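Local coordinates for protein HP0420 homologue (Helicobacter felis, PDB 3LW3) that is of unknown function but adopts a hotdog fold and pairs with a second copy of itself, which continues its beta sheet, at residues Val84-Pro89 against Lys122-Asp127. Numbering follows the deposited sequence.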
ATOM      1  N   VAL B  84      -6.217   6.460  -5.291  1.00 16.26           N
ATOM      2  CA  VAL B  84      -4.916   7.117  -5.147  1.00 16.66           C
ATOM      3  C   VAL B  84      -4.279   7.395  -6.505  1.00 18.87           C
ATOM      4  O   VAL B  84      -4.460   6.617  -7.485  1.00 18.02           O
ATOM      5  CB  VAL B  84      -3.909   6.334  -4.233  1.00 19.69           C
ATOM      6  CG1 VAL B  84      -4.501   6.028  -2.883  1.00 19.36           C
ATOM      7  CG2 VAL B  84      -3.452   5.096  -4.899  1.00 20.93           C
ATOM      8  N   ASN B  85      -3.534   8.493  -6.543  1.00 16.44           N
ATOM      9  CA  ASN B  85      -2.798   8.946  -7.742  1.00 18.53           C
ATOM     10  C   ASN B  85      -1.317   9.026  -7.391  1.00 18.37           C
ATOM     11  O   ASN B  85      -0.917   9.715  -6.423  1.00 17.59           O
ATOM     12  CB  ASN B  85      -3.257  10.330  -8.196  1.00 19.47           C
ATOM     13  CG  ASN B  85      -4.721  10.351  -8.602  1.00 22.40           C
ATOM     14  OD1 ASN B  85      -5.451  11.282  -8.254  1.00 28.96           O
ATOM     15  ND2 ASN B  85      -5.157   9.342  -9.319  1.00 19.58           N
ATOM     16  N   LEU B  86      -0.525   8.272  -8.142  1.00 17.19           N
ATOM     17  CA  LEU B  86       0.916   8.254  -7.995  1.00 18.86           C
ATOM     18  C   LEU B  86       1.429   9.212  -9.051  1.00 18.54           C
ATOM     19  O   LEU B  86       1.541   8.856 -10.236  1.00 19.50           O
ATOM     20  CB  LEU B  86       1.493   6.838  -8.140  1.00 17.22           C
ATOM     21  CG  LEU B  86       1.121   5.884  -6.990  1.00 19.24           C
ATOM     22  CD1 LEU B  86      -0.318   5.511  -6.932  1.00 21.31           C
ATOM     23  CD2 LEU B  86       1.952   4.584  -7.015  1.00 20.91           C
ATOM     24  N   LEU B  87       1.671  10.464  -8.660  1.00 18.36           N
ATOM     25  CA  LEU B  87       1.890  11.534  -9.654  1.00 19.41           C
ATOM     26  C   LEU B  87       3.239  11.512 -10.366  1.00 20.33           C
ATOM     27  O   LEU B  87       3.392  12.071 -11.451  1.00 21.07           O
ATOM     28  CB  LEU B  87       1.624  12.921  -9.051  1.00 18.37           C
ATOM     29  CG  LEU B  87       0.236  13.081  -8.431  1.00 20.15           C
ATOM     30  CD1 LEU B  87       0.057  14.420  -7.790  1.00 19.28           C
ATOM     31  CD2 LEU B  87      -0.779  12.930  -9.536  1.00 21.28           C
ATOM     32  N   ALA B  88       4.222  10.876  -9.745  1.00 18.29           N
ATOM     33  CA  ALA B  88       5.550  10.802 -10.325  1.00 18.83           C
ATOM     34  C   ALA B  88       6.313   9.614  -9.738  1.00 18.22           C
ATOM     35  O   ALA B  88       6.051   9.237  -8.553  1.00 17.57           O
ATOM     36  CB  ALA B  88       6.306  12.090 -10.047  1.00 21.01           C
ATOM     37  N   PRO B  89       7.260   9.042 -10.546  1.00 19.61           N
ATOM     38  CA  PRO B  89       8.079   7.929 -10.058  1.00 17.50           C
ATOM     39  C   PRO B  89       9.083   8.436  -9.034  1.00 18.11           C
ATOM     40  O   PRO B  89       9.650   9.497  -9.205  1.00 19.23           O
ATOM     41  CB  PRO B  89       8.812   7.433 -11.315  1.00 19.48           C
ATOM     42  CG  PRO B  89       8.888   8.612 -12.190  1.00 19.92           C
ATOM     43  CD  PRO B  89       7.549   9.332 -11.968  1.00 18.94           C
ATOM     44  N   LYS B 122       3.859  18.329  -4.584  1.00 17.84           N
ATOM     45  CA  LYS B 122       2.973  17.176  -4.429  1.00 19.29           C
ATOM     46  C   LYS B 122       3.357  16.106  -5.449  1.00 19.00           C
ATOM     47  O   LYS B 122       3.419  16.402  -6.658  1.00 19.41           O
ATOM     48  CB  LYS B 122       1.509  17.557  -4.642  1.00 19.60           C
ATOM     49  CG  LYS B 122       0.559  16.424  -4.250  1.00 20.55           C
ATOM     50  CD  LYS B 122      -0.847  16.946  -4.006  1.00 23.23           C
ATOM     51  CE  LYS B 122      -1.336  17.669  -5.197  1.00 26.40           C
ATOM     52  NZ  LYS B 122      -2.853  17.828  -5.098  1.00 28.90           N
ATOM     53  N   VAL B 123       3.621  14.886  -4.985  1.00 15.90           N
ATOM     54  CA  VAL B 123       3.941  13.764  -5.889  1.00 17.28           C
ATOM     55  C   VAL B 123       3.007  12.548  -5.671  1.00 17.39           C
ATOM     56  O   VAL B 123       3.095  11.532  -6.375  1.00 17.79           O
ATOM     57  CB  VAL B 123       5.391  13.287  -5.738  1.00 16.28           C
ATOM     58  CG1 VAL B 123       6.365  14.406  -6.164  1.00 17.32           C
ATOM     59  CG2 VAL B 123       5.639  12.871  -4.259  1.00 16.52           C
ATOM     60  N   PHE B 124       2.084  12.686  -4.708  1.00 16.68           N
ATOM     61  CA  PHE B 124       1.107  11.635  -4.400  1.00 17.09           C
ATOM     62  C   PHE B 124      -0.140  12.293  -3.836  1.00 16.09           C
ATOM     63  O   PHE B 124      -0.064  13.249  -3.052  1.00 14.91           O
ATOM     64  CB  PHE B 124       1.697  10.672  -3.356  1.00 16.99           C
ATOM     65  CG  PHE B 124       0.732   9.624  -2.881  1.00 15.16           C
ATOM     66  CD1 PHE B 124       0.635   8.396  -3.556  1.00 16.35           C
ATOM     67  CD2 PHE B 124      -0.113   9.872  -1.799  1.00 14.37           C
ATOM     68  CE1 PHE B 124      -0.275   7.434  -3.152  1.00 16.01           C
ATOM     69  CE2 PHE B 124      -1.023   8.903  -1.384  1.00 15.92           C
ATOM     70  CZ  PHE B 124      -1.083   7.680  -2.043  1.00 16.10           C
ATOM     71  N   GLU B 125      -1.297  11.757  -4.199  1.00 15.41           N
ATOM     72  CA  GLU B 125      -2.528  12.196  -3.503  1.00 17.41           C
ATOM     73  C   GLU B 125      -3.521  11.028  -3.423  1.00 18.13           C
ATOM     74  O   GLU B 125      -3.615  10.225  -4.376  1.00 18.35           O
ATOM     75  CB  GLU B 125      -3.118  13.435  -4.184  1.00 19.54           C
ATOM     76  CG  GLU B 125      -3.710  13.152  -5.541  1.00 25.15           C
ATOM     77  CD  GLU B 125      -3.922  14.400  -6.454  1.00 27.32           C
ATOM     78  OE1 GLU B 125      -3.906  15.562  -5.966  1.00 30.52           O
ATOM     79  OE2 GLU B 125      -4.119  14.186  -7.670  1.00 31.64           O
ATOM     80  N   GLY B 126      -4.207  10.881  -2.291  1.00 16.71           N
ATOM     81  CA  GLY B 126      -5.170   9.814  -2.172  1.00 18.67           C
ATOM     82  C   GLY B 126      -6.208  10.020  -1.110  1.00 19.53           C
ATOM     83  O   GLY B 126      -5.948  10.766  -0.176  1.00 18.50           O
ATOM     84  N   ASP B 127      -7.354   9.360  -1.260  1.00 17.61           N
ATOM     85  CA  ASP B 127      -8.376   9.267  -0.203  1.00 16.87           C
ATOM     86  C   ASP B 127      -8.500   7.817   0.272  1.00 17.18           C
ATOM     87  O   ASP B 127      -8.589   6.894  -0.559  1.00 17.84           O
ATOM     88  CB  ASP B 127      -9.727   9.795  -0.698  1.00 19.15           C
ATOM     89  CG  ASP B 127      -9.679  11.285  -0.969  1.00 23.58           C
ATOM     90  OD1 ASP B 127      -9.275  12.023  -0.063  1.00 24.26           O
ATOM     91  OD2 ASP B 127      -9.972  11.741  -2.098  1.00 28.05           O
TER
HETATM   92  O   HOH W   1       3.788   8.715  -6.154  1.00 22.57           O
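Asn-85 and Glu-125 form the antiparallel hydrogen-bonded pair of this strand junction, and both backbone bonds are nearly straight (168° and 166°). Asn-85 N reaches Glu-125 O at 2.8 Å, while Glu-125 N returns a bond of 3.0 Å to Asn-85 O. That second carbonyl also takes a CA-H...O contact from Phe-124 CA at 3.4 Å. Where strand 77-86 ends, Leu-87 N still donates to Val-123 O (2.9 Å), but from above the carbonyl plane and bent to 136°; a water donates to the same oxygen, which thus has two donors at the bulge Val-123 and Phe-124 make opposite Gly-116. Outside the backbone, Asn-85 OD1 and Glu-125 OE2 stand 3.2 Å apart as modelled, two acceptors without a bond between them. Within its own strand Lys-122 NZ makes a salt bridge to Glu-125 OE1 (2.6 Å). On the opposite face Phe-124 brings CZ to 3.8 Å from Val-84 CB. Phe-124 and Leu-86 pack on helix 57-72, while Val-84 meets Met-82 of the second subunit, whose strand continues the sheet. The backbone bonds, not the polar side chains, therefore fix the register; the Lys-122 charge may offset any repulsion between Glu-125 OE2 and Asn-85 OD1.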